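Local structure of N-acetyl-beta-D glucosaminidase (4ZM6) at residues Y95-M100 with K365-R370; P196-T201 with M233-F238; Y431-P436 with Y458-R463; Y484-F489 with P528-A533. The protein probably combines a family 3 beta-N-acetylglucosaminidase with a GCN5-related glucosamine N-acetyltransferase that binds acetyl coenzyme A. All blocks are in the same frame, centred on the assembly; numbering follows the deposited sequence.

This multidomain chain illustrates how distant segments meet within domains and, in interactions 1 and 4, between them. Interaction 1 pairs residues that stand 265 positions apart, and interaction 2 is nested inside the loop it closes, although the two centres lie about 34 Å apart. Interactions 3 and 4 follow in series; their centres are about 20 Å apart and they touch, V462 CG2 lying 3.6 Å from C488 CB. Interaction 4 comes within about 5 Å of interaction 1 at the nearest atoms, without touching it. Interaction 1 is the one near the cofactor: the side chain of L367 lies about 9 Å from bound acetyl coenzyme A. The other three lie away from that site.

Interaction 1 of 4, residues Y95-M100 with K365-R370; sequences YLPGNM and KELYDR
L367, in the last part of helix 357-368, directs its first side-chain bond toward segment 95-100, meeting P97. Its CB approaches P97 CG at 3.9 Å, and the two side chains cross at about a right angle. The leucine turns CG beside its own backbone N (chi1 -70°), which carries CD1 along the proline ring to touch CG and CD.

Y368 follows and makes the broader contact. P97 lies over one face of its ring in a CH-pi arrangement, with P97 CG 4.0 Å from the ring centroid and 14° off the normal. The ring edge meets backbone instead: Y368 CE2 comes 3.5 Å from Y95 O. The phenol oxygen reaches the peptide between L96 and P97, and Y368 OH lies 3.1 Å from L96 C. The proline nitrogen has no hydrogen to offer, and L96 O is poorly angled, so the hydroxyl is satisfied by E500, which binds it through OE1. The other oxygen of that carboxylate accepts from G98 N, and one glutamate thus ties together both sides of the contact.

Past the tyrosine the chain turns, and R370 N donates to L367 O at 2.8 Å.

G98 is the N-cap of helix 99-105, in the part of the chain assigned to the TIM-barrel family. L96 and L367 both pack on V114 of helix 108-125, while Y95 and Y368 meet the start of helix 503-513. The contact therefore ties barrel helices to the helix that leads into strand 373-377, at the edge of the six-stranded sheet.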
# COMPACT_ATOMS: atom_id res chain seq x y z
N TYR A 95 13.53 -19.05 -27.34
CA TYR A 95 12.66 -19.47 -26.24
C TYR A 95 13.12 -18.78 -24.96
O TYR A 95 14.20 -19.07 -24.44
CB TYR A 95 12.72 -20.99 -26.03
CG TYR A 95 12.00 -21.80 -27.08
CD1 TYR A 95 10.61 -21.91 -27.07
CD2 TYR A 95 12.70 -22.48 -28.08
CE1 TYR A 95 9.94 -22.64 -28.03
CE2 TYR A 95 12.03 -23.22 -29.04
CZ TYR A 95 10.65 -23.30 -29.01
OH TYR A 95 9.98 -24.03 -29.97
N LEU A 96 12.31 -17.87 -24.44
CA LEU A 96 12.56 -17.27 -23.13
C LEU A 96 11.37 -17.54 -22.22
O LEU A 96 10.24 -17.69 -22.70
CB LEU A 96 12.83 -15.77 -23.26
CG LEU A 96 14.07 -15.39 -24.07
CD1 LEU A 96 14.00 -13.94 -24.51
CD2 LEU A 96 15.35 -15.66 -23.28
N PRO A 97 11.60 -17.61 -20.90
CA PRO A 97 10.57 -17.99 -19.93
C PRO A 97 9.24 -17.25 -20.08
O PRO A 97 9.22 -16.03 -20.15
CB PRO A 97 11.21 -17.65 -18.59
CG PRO A 97 12.67 -17.80 -18.83
CD PRO A 97 12.89 -17.34 -20.24
N GLY A 98 8.15 -18.01 -20.14
CA GLY A 98 6.80 -17.45 -20.12
C GLY A 98 6.41 -17.03 -18.72
O GLY A 98 7.20 -17.14 -17.78
N ASN A 99 5.18 -16.57 -18.57
CA ASN A 99 4.79 -15.85 -17.36
C ASN A 99 4.99 -16.61 -16.04
O ASN A 99 5.82 -16.20 -15.23
CB ASN A 99 3.37 -15.29 -17.49
CG ASN A 99 3.32 -13.97 -18.25
OD1 ASN A 99 4.23 -13.63 -19.02
ND2 ASN A 99 2.26 -13.20 -18.04
N MET A 100 4.27 -17.70 -15.80
CA MET A 100 4.40 -18.37 -14.49
C MET A 100 5.83 -18.85 -14.24
O MET A 100 6.28 -18.90 -13.09
CB MET A 100 3.42 -19.53 -14.32
CG MET A 100 3.27 -19.97 -12.87
SD MET A 100 1.91 -21.13 -12.55
CE MET A 100 0.49 -20.11 -12.93
N LYS A 365 19.55 -19.94 -21.46
CA LYS A 365 20.25 -20.96 -20.65
C LYS A 365 20.36 -20.51 -19.19
O LYS A 365 20.07 -21.28 -18.27
CB LYS A 365 21.67 -21.24 -21.17
CG LYS A 365 21.77 -22.23 -22.32
CD LYS A 365 21.66 -21.56 -23.68
CE LYS A 365 22.05 -22.50 -24.82
NZ LYS A 365 23.52 -22.75 -24.89
N GLU A 366 20.77 -19.25 -19.00
CA GLU A 366 20.99 -18.69 -17.67
C GLU A 366 19.70 -18.60 -16.86
O GLU A 366 19.69 -18.94 -15.67
CB GLU A 366 21.63 -17.30 -17.77
CG GLU A 366 23.11 -17.34 -18.12
CD GLU A 366 23.69 -15.99 -18.53
OE1 GLU A 366 22.92 -15.02 -18.76
OE2 GLU A 366 24.93 -15.89 -18.62
N LEU A 367 18.62 -18.16 -17.49
CA LEU A 367 17.35 -18.01 -16.78
C LEU A 367 16.73 -19.35 -16.45
O LEU A 367 16.35 -19.58 -15.30
CB LEU A 367 16.35 -17.16 -17.58
CG LEU A 367 16.67 -15.67 -17.69
CD1 LEU A 367 15.49 -14.94 -18.33
CD2 LEU A 367 17.01 -15.05 -16.34
N TYR A 368 16.63 -20.23 -17.44
CA TYR A 368 15.91 -21.50 -17.26
C TYR A 368 16.49 -22.38 -16.16
O TYR A 368 15.76 -23.17 -15.58
CB TYR A 368 15.78 -22.27 -18.58
CG TYR A 368 14.62 -21.81 -19.44
CD1 TYR A 368 13.30 -22.10 -19.08
CD2 TYR A 368 14.82 -21.10 -20.62
CE1 TYR A 368 12.24 -21.69 -19.86
CE2 TYR A 368 13.76 -20.68 -21.40
CZ TYR A 368 12.47 -20.98 -21.02
OH TYR A 368 11.41 -20.57 -21.80
N ASP A 369 17.78 -22.24 -15.86
CA ASP A 369 18.39 -22.95 -14.72
C ASP A 369 17.82 -22.50 -13.37
O ASP A 369 18.02 -23.18 -12.35
CB ASP A 369 19.91 -22.74 -14.70
CG ASP A 369 20.62 -23.50 -15.80
OD1 ASP A 369 19.99 -24.30 -16.51
OD2 ASP A 369 21.85 -23.30 -15.94
N ARG A 370 17.15 -21.36 -13.35
CA ARG A 370 16.55 -20.80 -12.14
C ARG A 370 15.02 -20.95 -12.13
O ARG A 370 14.35 -20.37 -11.27
CB ARG A 370 16.92 -19.31 -12.03
CG ARG A 370 18.40 -18.99 -12.17
CD ARG A 370 18.66 -17.50 -12.40
NE ARG A 370 18.15 -16.65 -11.31
CZ ARG A 370 17.94 -15.34 -11.40
NH1 ARG A 370 18.18 -14.68 -12.53
NH2 ARG A 370 17.47 -14.67 -10.35

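Interaction 2 of 4, residues P196-T201 with M233-F238; sequences PVINKT and MLLPHF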
# COMPACT_ATOMS: atom_id res chain seq x y z
N PRO A 196 -17.30 -17.58 -20.15
CA PRO A 196 -16.94 -17.64 -18.74
C PRO A 196 -17.70 -16.59 -17.93
O PRO A 196 -17.92 -15.47 -18.40
CB PRO A 196 -15.43 -17.38 -18.74
CG PRO A 196 -15.16 -16.63 -20.00
CD PRO A 196 -16.36 -16.74 -20.91
N VAL A 197 -18.10 -16.97 -16.72
CA VAL A 197 -18.88 -16.09 -15.86
C VAL A 197 -18.02 -15.72 -14.66
O VAL A 197 -17.47 -16.60 -13.99
CB VAL A 197 -20.16 -16.78 -15.35
CG1 VAL A 197 -21.12 -15.75 -14.77
CG2 VAL A 197 -20.83 -17.57 -16.46
N ILE A 198 -17.89 -14.42 -14.42
CA ILE A 198 -17.22 -13.90 -13.23
C ILE A 198 -18.28 -13.21 -12.37
O ILE A 198 -18.66 -12.07 -12.63
CB ILE A 198 -16.10 -12.90 -13.59
CG1 ILE A 198 -15.13 -13.51 -14.61
CG2 ILE A 198 -15.36 -12.45 -12.33
CD1 ILE A 198 -14.50 -14.83 -14.20
N ASN A 199 -18.77 -13.93 -11.37
CA ASN A 199 -19.85 -13.45 -10.51
C ASN A 199 -19.26 -12.72 -9.31
O ASN A 199 -19.27 -13.24 -8.19
CB ASN A 199 -20.74 -14.62 -10.06
CG ASN A 199 -22.03 -14.17 -9.41
OD1 ASN A 199 -22.68 -13.23 -9.87
ND2 ASN A 199 -22.41 -14.84 -8.32
N LYS A 200 -18.74 -11.52 -9.55
CA LYS A 200 -18.07 -10.73 -8.52
C LYS A 200 -18.47 -9.27 -8.57
O LYS A 200 -18.74 -8.73 -9.65
CB LYS A 200 -16.55 -10.81 -8.67
CG LYS A 200 -15.99 -12.22 -8.67
CD LYS A 200 -14.48 -12.21 -8.47
CE LYS A 200 -13.88 -13.56 -8.81
NZ LYS A 200 -12.57 -13.76 -8.14
N THR A 201 -18.49 -8.64 -7.40
CA THR A 201 -18.75 -7.21 -7.27
C THR A 201 -17.46 -6.43 -7.45
O THR A 201 -16.37 -7.00 -7.44
CB THR A 201 -19.36 -6.87 -5.89
OG1 THR A 201 -18.55 -7.43 -4.85
CG2 THR A 201 -20.78 -7.41 -5.77
N MET A 233 -15.82 -11.97 -20.93
CA MET A 233 -16.37 -12.63 -19.75
C MET A 233 -17.63 -11.94 -19.24
O MET A 233 -17.77 -10.72 -19.35
CB MET A 233 -15.31 -12.73 -18.64
CG MET A 233 -14.37 -11.53 -18.53
SD MET A 233 -12.73 -12.01 -17.93
CE MET A 233 -11.70 -10.95 -18.93
N LEU A 234 -18.55 -12.74 -18.71
CA LEU A 234 -19.84 -12.25 -18.25
C LEU A 234 -19.73 -11.86 -16.78
O LEU A 234 -19.30 -12.66 -15.95
CB LEU A 234 -20.91 -13.34 -18.44
CG LEU A 234 -22.39 -12.94 -18.59
CD1 LEU A 234 -22.92 -12.27 -17.34
CD2 LEU A 234 -22.61 -12.05 -19.81
N LEU A 235 -20.11 -10.61 -16.49
CA LEU A 235 -20.06 -10.08 -15.12
C LEU A 235 -21.46 -9.62 -14.70
O LEU A 235 -21.83 -8.46 -14.91
CB LEU A 235 -19.06 -8.92 -15.06
CG LEU A 235 -17.59 -9.37 -15.17
CD1 LEU A 235 -16.84 -8.57 -16.22
CD2 LEU A 235 -16.89 -9.29 -13.82
N PRO A 236 -22.25 -10.55 -14.12
CA PRO A 236 -23.65 -10.29 -13.78
C PRO A 236 -23.89 -9.05 -12.92
O PRO A 236 -24.90 -8.37 -13.12
CB PRO A 236 -24.06 -11.56 -13.02
CG PRO A 236 -23.19 -12.62 -13.58
CD PRO A 236 -21.87 -11.94 -13.82
N HIS A 237 -22.98 -8.75 -12.00
CA HIS A 237 -23.10 -7.55 -11.16
C HIS A 237 -22.88 -6.23 -11.92
O HIS A 237 -23.13 -5.16 -11.37
CB HIS A 237 -22.14 -7.61 -9.97
CG HIS A 237 -22.49 -8.65 -8.95
ND1 HIS A 237 -21.85 -9.87 -8.87
CD2 HIS A 237 -23.40 -8.64 -7.95
CE1 HIS A 237 -22.35 -10.56 -7.87
NE2 HIS A 237 -23.30 -9.84 -7.29
N PHE A 238 -22.40 -6.31 -13.16
CA PHE A 238 -22.20 -5.13 -14.01
C PHE A 238 -23.13 -5.15 -15.22
O PHE A 238 -23.85 -4.18 -15.47
CB PHE A 238 -20.74 -5.07 -14.50
CG PHE A 238 -19.73 -4.89 -13.40
CD1 PHE A 238 -19.37 -5.96 -12.59
CD2 PHE A 238 -19.13 -3.66 -13.19
CE1 PHE A 238 -18.44 -5.80 -11.58
CE2 PHE A 238 -18.20 -3.49 -12.18
CZ PHE A 238 -17.86 -4.57 -11.37
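V197 and L234 form a single parallel beta bridge between two loops of the TIM-barrel part, one following strand 178-181 and the other following strand 227-230. L234 N donates to P196 O at 2.8 Å in a nearly straight bond, and L234 O in turn accepts from I198 N at 2.7 Å. Both bonds thus flank V197 while using the two polar backbone atoms of L234.

The side chains divide between two faces. On one, V197 holds CG1 opposite its backbone N (chi1 -165°) and so sets that methyl 3.9 Å from P236 CG, the valine and proline crossing at about a right angle. On the other, I198 and L235 lie side by side and point the same way, with L235 CD2 3.7 Å from I198 CB. The ethyl branch of I198 leans toward its backbone N, bringing CG1 against CB of M233.

Beyond the bridge, N199 is the centre of an inverse gamma turn, and the end of its side chain comes close to H237. Its amide plane is only 17° from that of the imidazole, and N199 OD1 comes 3.4 Å from H237 CE1. K200 directs its CB away from the opposing loop, its amine forming salt bridges with D186 and E209.

T201 is the N-cap of helix 202-207, where E204 accepts a hydrogen bond from its backbone N; A535 of the second subunit packs on T201. The threonine methyl covers the imidazole in a CH-pi contact: T201 CG2 stands 3.7 Å from the H237 ring centroid, 14° off the normal.

Interaction 3 of 4, residues Y431-P436 with Y458-R463; sequences YNEETP and YPFQVR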
# COMPACT_ATOMS: atom_id res chain seq x y z
N TYR A 431 2.32 -42.36 -23.62
CA TYR A 431 1.11 -43.06 -23.18
C TYR A 431 -0.13 -42.20 -23.40
O TYR A 431 -0.08 -40.98 -23.32
CB TYR A 431 1.21 -43.47 -21.70
CG TYR A 431 1.22 -42.33 -20.70
CD1 TYR A 431 2.40 -41.71 -20.32
CD2 TYR A 431 0.03 -41.87 -20.13
CE1 TYR A 431 2.41 -40.66 -19.42
CE2 TYR A 431 0.03 -40.82 -19.22
CZ TYR A 431 1.22 -40.22 -18.87
OH TYR A 431 1.24 -39.18 -17.97
N ASN A 432 -1.25 -42.87 -23.69
CA ASN A 432 -2.55 -42.23 -23.89
C ASN A 432 -3.65 -43.16 -23.34
O ASN A 432 -3.34 -44.17 -22.72
CB ASN A 432 -2.77 -41.87 -25.37
CG ASN A 432 -2.83 -43.09 -26.28
OD1 ASN A 432 -3.87 -43.39 -26.86
ND2 ASN A 432 -1.71 -43.79 -26.41
N GLU A 433 -4.91 -42.80 -23.55
CA GLU A 433 -6.05 -43.60 -23.05
C GLU A 433 -6.02 -45.04 -23.55
O GLU A 433 -6.29 -45.97 -22.79
CB GLU A 433 -7.38 -42.97 -23.48
CG GLU A 433 -7.67 -41.61 -22.85
CD GLU A 433 -8.54 -40.73 -23.73
OE1 GLU A 433 -9.35 -41.28 -24.51
OE2 GLU A 433 -8.42 -39.49 -23.64
N GLU A 434 -5.67 -45.21 -24.82
CA GLU A 434 -5.67 -46.53 -25.47
C GLU A 434 -4.48 -47.40 -25.06
O GLU A 434 -4.57 -48.62 -25.13
CB GLU A 434 -5.69 -46.38 -27.00
CG GLU A 434 -7.05 -46.03 -27.60
CD GLU A 434 -7.56 -44.67 -27.17
OE1 GLU A 434 -8.70 -44.60 -26.66
OE2 GLU A 434 -6.83 -43.67 -27.33
N THR A 435 -3.38 -46.78 -24.65
CA THR A 435 -2.13 -47.49 -24.37
C THR A 435 -2.35 -48.75 -23.53
O THR A 435 -2.90 -48.68 -22.43
CB THR A 435 -1.12 -46.58 -23.65
OG1 THR A 435 -1.05 -45.32 -24.32
CG2 THR A 435 0.27 -47.20 -23.64
N PRO A 436 -1.95 -49.92 -24.06
CA PRO A 436 -2.00 -51.17 -23.32
C PRO A 436 -1.28 -51.11 -21.97
O PRO A 436 -0.40 -50.28 -21.78
CB PRO A 436 -1.28 -52.15 -24.25
CG PRO A 436 -1.56 -51.63 -25.61
CD PRO A 436 -1.60 -50.14 -25.49
N TYR A 458 -7.00 -34.22 -17.60
CA TYR A 458 -6.92 -35.38 -18.51
C TYR A 458 -6.73 -36.69 -17.72
O TYR A 458 -5.61 -37.19 -17.61
CB TYR A 458 -5.77 -35.23 -19.50
CG TYR A 458 -5.98 -34.15 -20.54
CD1 TYR A 458 -6.81 -34.36 -21.64
CD2 TYR A 458 -5.33 -32.92 -20.44
CE1 TYR A 458 -7.00 -33.38 -22.59
CE2 TYR A 458 -5.51 -31.93 -21.39
CZ TYR A 458 -6.35 -32.16 -22.47
OH TYR A 458 -6.53 -31.18 -23.42
N PRO A 459 -7.83 -37.25 -17.18
CA PRO A 459 -7.87 -38.43 -16.30
C PRO A 459 -6.92 -39.59 -16.60
O PRO A 459 -6.45 -40.24 -15.66
CB PRO A 459 -9.32 -38.90 -16.45
CG PRO A 459 -10.08 -37.65 -16.67
CD PRO A 459 -9.18 -36.69 -17.39
N PHE A 460 -6.64 -39.87 -17.87
CA PHE A 460 -5.75 -41.01 -18.19
C PHE A 460 -4.36 -40.85 -17.58
O PHE A 460 -3.73 -41.84 -17.19
CB PHE A 460 -5.69 -41.29 -19.71
CG PHE A 460 -4.85 -40.32 -20.49
CD1 PHE A 460 -5.40 -39.15 -21.01
CD2 PHE A 460 -3.51 -40.60 -20.75
CE1 PHE A 460 -4.63 -38.27 -21.76
CE2 PHE A 460 -2.73 -39.72 -21.48
CZ PHE A 460 -3.29 -38.55 -21.99
N GLN A 461 -3.91 -39.60 -17.46
CA GLN A 461 -2.63 -39.27 -16.83
C GLN A 461 -2.65 -39.54 -15.33
O GLN A 461 -1.67 -40.03 -14.78
CB GLN A 461 -2.27 -37.81 -17.09
CG GLN A 461 -2.13 -37.42 -18.55
CD GLN A 461 -1.75 -35.97 -18.71
OE1 GLN A 461 -0.93 -35.45 -17.94
NE2 GLN A 461 -2.33 -35.29 -19.70
N VAL A 462 -3.75 -39.19 -14.68
CA VAL A 462 -3.87 -39.42 -13.24
C VAL A 462 -3.81 -40.91 -12.93
O VAL A 462 -3.17 -41.31 -11.96
CB VAL A 462 -5.17 -38.81 -12.66
CG1 VAL A 462 -5.34 -39.20 -11.19
CG2 VAL A 462 -5.15 -37.29 -12.81
N ARG A 463 -4.48 -41.72 -13.75
CA ARG A 463 -4.48 -43.18 -13.57
C ARG A 463 -3.08 -43.76 -13.79
O ARG A 463 -2.60 -44.57 -12.99
CB ARG A 463 -5.47 -43.85 -14.52
CG ARG A 463 -6.93 -43.47 -14.28
CD ARG A 463 -7.88 -44.28 -15.15
NE ARG A 463 -9.08 -43.51 -15.47
CZ ARG A 463 -9.33 -42.90 -16.64
NH1 ARG A 463 -8.49 -42.98 -17.66
NH2 ARG A 463 -10.47 -42.22 -16.79
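E433 and F460 bring their backbones closest, CA to CA 5.5 Å, where the loop leaving strand 426-431 passes the first turn of helix 459-471. Both belong to an alpha/beta domain built on a six-stranded mixed sheet, of which 426-431 is an outermost strand. The loop opens with an Asx turn: E434 N donates to N432 OD1 at 3.3 Å, approaching well above the carbonyl plane of the amide.

F460 is the centre of the contact. Its ring is set between its own backbone N and carbonyl carbon (chi1 76°), which sets it against the loop backbone. Loop backbone covers one face, where E433 N lies 3.8 Å above the plane toward the rim; the opposite face carries CG of the adjacent Q461. The rim atom F460 CE2 approaches Y431 O and, at 3.5 Å, N432 CA. E433 crosses the phenylalanine at about a right angle and uses its aliphatic part, E433 CG lying 3.7 Å from F460 CB.

The Y431 ring meets F460 obliquely, with the planes at 70° and the centroids 5.8 Å apart. It too is placed between N and the carbonyl carbon, and this brings the end of the ring close to the helix, where its edge faces CA of Q461.

Behind these groups the sheet closes the packing: Y431 rests on L395 and A397 of strand 392-397 and on I450 of strand 447-452. Q461, whose OE1 accepts from A453 N, crosses the tyrosine at about a right angle and presents its aliphatic chain, Q461 CG lying 3.8 Å from Y431 OH.

Interaction 4 of 4, residues Y484-F489 with P528-A533; sequences YDQMCF and PNVDDA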
# COMPACT_ATOMS: atom_id res chain seq x y z
N TYR A 484 -0.30 -27.68 -10.94
CA TYR A 484 -1.27 -28.19 -9.96
C TYR A 484 -1.45 -29.71 -9.98
O TYR A 484 -2.05 -30.28 -9.06
CB TYR A 484 -2.63 -27.52 -10.17
CG TYR A 484 -2.64 -25.99 -10.19
CD1 TYR A 484 -2.52 -25.26 -9.01
CD2 TYR A 484 -2.81 -25.29 -11.38
CE1 TYR A 484 -2.54 -23.87 -9.02
CE2 TYR A 484 -2.84 -23.91 -11.40
CZ TYR A 484 -2.70 -23.20 -10.22
OH TYR A 484 -2.73 -21.82 -10.25
N ASP A 485 -0.92 -30.38 -11.00
CA ASP A 485 -1.22 -31.80 -11.26
C ASP A 485 -1.12 -32.72 -10.03
O ASP A 485 -1.89 -33.68 -9.93
CB ASP A 485 -0.33 -32.34 -12.38
CG ASP A 485 -0.65 -31.74 -13.74
OD1 ASP A 485 -1.63 -30.96 -13.85
OD2 ASP A 485 0.07 -32.03 -14.72
N GLN A 486 -0.20 -32.43 -9.10
CA GLN A 486 -0.01 -33.30 -7.93
C GLN A 486 -1.21 -33.30 -6.99
O GLN A 486 -1.34 -34.21 -6.16
CB GLN A 486 1.26 -32.94 -7.16
CG GLN A 486 1.50 -33.84 -5.95
CD GLN A 486 2.88 -33.71 -5.33
OE1 GLN A 486 3.51 -34.70 -5.00
NE2 GLN A 486 3.35 -32.47 -5.17
N MET A 487 -2.08 -32.30 -7.12
CA MET A 487 -3.33 -32.31 -6.37
C MET A 487 -4.12 -33.60 -6.60
O MET A 487 -4.86 -34.04 -5.72
CB MET A 487 -4.18 -31.08 -6.73
CG MET A 487 -4.85 -31.17 -8.09
SD MET A 487 -5.51 -29.59 -8.63
CE MET A 487 -6.87 -29.38 -7.49
N CYS A 488 -3.96 -34.20 -7.78
CA CYS A 488 -4.61 -35.47 -8.13
C CYS A 488 -3.88 -36.74 -7.62
O CYS A 488 -4.44 -37.83 -7.67
CB CYS A 488 -4.76 -35.56 -9.66
SG CYS A 488 -5.72 -34.20 -10.38
N PHE A 489 -2.65 -36.59 -7.14
CA PHE A 489 -1.90 -37.72 -6.58
C PHE A 489 -0.91 -37.28 -5.49
O PHE A 489 0.30 -37.33 -5.68
CB PHE A 489 -1.18 -38.49 -7.70
CG PHE A 489 -0.60 -37.62 -8.79
CD1 PHE A 489 0.67 -37.05 -8.67
CD2 PHE A 489 -1.32 -37.37 -9.95
CE1 PHE A 489 1.19 -36.25 -9.67
CE2 PHE A 489 -0.80 -36.57 -10.96
CZ PHE A 489 0.46 -36.01 -10.82
N PRO A 528 -3.45 -27.55 -4.08
CA PRO A 528 -4.38 -28.13 -3.10
C PRO A 528 -3.98 -29.55 -2.71
O PRO A 528 -3.42 -30.28 -3.52
CB PRO A 528 -5.71 -28.15 -3.86
CG PRO A 528 -5.59 -27.10 -4.90
CD PRO A 528 -4.15 -27.12 -5.30
N ASN A 529 -4.25 -29.91 -1.46
CA ASN A 529 -3.94 -31.24 -0.91
C ASN A 529 -2.44 -31.56 -0.80
O ASN A 529 -2.09 -32.68 -0.43
CB ASN A 529 -4.65 -32.34 -1.73
CG ASN A 529 -6.13 -32.05 -1.93
OD1 ASN A 529 -6.63 -32.06 -3.06
ND2 ASN A 529 -6.83 -31.79 -0.83
N VAL A 530 -1.58 -30.59 -1.09
CA VAL A 530 -0.14 -30.74 -0.95
C VAL A 530 0.40 -29.57 -0.12
O VAL A 530 0.67 -28.49 -0.66
CB VAL A 530 0.58 -30.77 -2.31
CG1 VAL A 530 2.06 -31.05 -2.13
CG2 VAL A 530 -0.05 -31.80 -3.24
N ASP A 531 0.56 -29.79 1.18
CA ASP A 531 0.92 -28.73 2.13
C ASP A 531 2.37 -28.79 2.62
O ASP A 531 2.85 -27.84 3.23
CB ASP A 531 -0.04 -28.78 3.33
CG ASP A 531 -1.45 -28.39 2.95
OD1 ASP A 531 -1.68 -27.20 2.64
OD2 ASP A 531 -2.34 -29.27 2.95
N ASP A 532 3.06 -29.89 2.33
CA ASP A 532 4.46 -30.05 2.75
C ASP A 532 5.44 -29.67 1.64
O ASP A 532 6.49 -30.31 1.48
CB ASP A 532 4.72 -31.48 3.28
CG ASP A 532 4.34 -32.57 2.29
OD1 ASP A 532 3.17 -32.60 1.84
OD2 ASP A 532 5.21 -33.41 1.97
N ALA A 533 5.11 -28.62 0.89
CA ALA A 533 5.99 -28.09 -0.15
C ALA A 533 7.36 -27.77 0.45
O ALA A 533 7.45 -27.30 1.58
CB ALA A 533 5.37 -26.85 -0.79
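M487 and P528 cross obliquely, and the thioether does the reaching: M487 CE lies 3.7 Å from P528 CG. Two torsions put it there. The side chain leaves CA between the backbone N and the carbonyl carbon, and a bend about the CG-SD bond (chi3 -70°) folds the methyl back onto the proline. Nearer the main chain, M487 CB approaches P528 O at 3.4 Å, and that oxygen also receives a CA-H...O contact from M487. Y484 reaches the same proline more loosely, its CD1 4.5 Å from P528 CD, with its hydroxyl bonded to N138.

The methionine sits on a short 3-10 segment, residues 485-488, between strands 475-479 and 494-497 of the six-stranded mixed sheet of the alpha/beta domain; M487 N donates to Y484 O at 2.8 Å. D485 ties this turn to the neighbouring loop, its OD2 accepting from T452 OG1 and A455 N. Residues 528-533 belong to the connection that runs from helix 503-513 to strand 540-543, the first strand of the acetyltransferase sheet, so the contact lays that linker along the alpha/beta domain, probably the second domain of the hydrolase as in family 3 relatives.

N529 has a positive phi of 66°, and the chain turns there before V530 points back toward the 3-10 segment. Q486 extends past this valine at about a right angle, and its aliphatic stem makes the contact, Q486 CG lying 3.7 Å from V530 CG2.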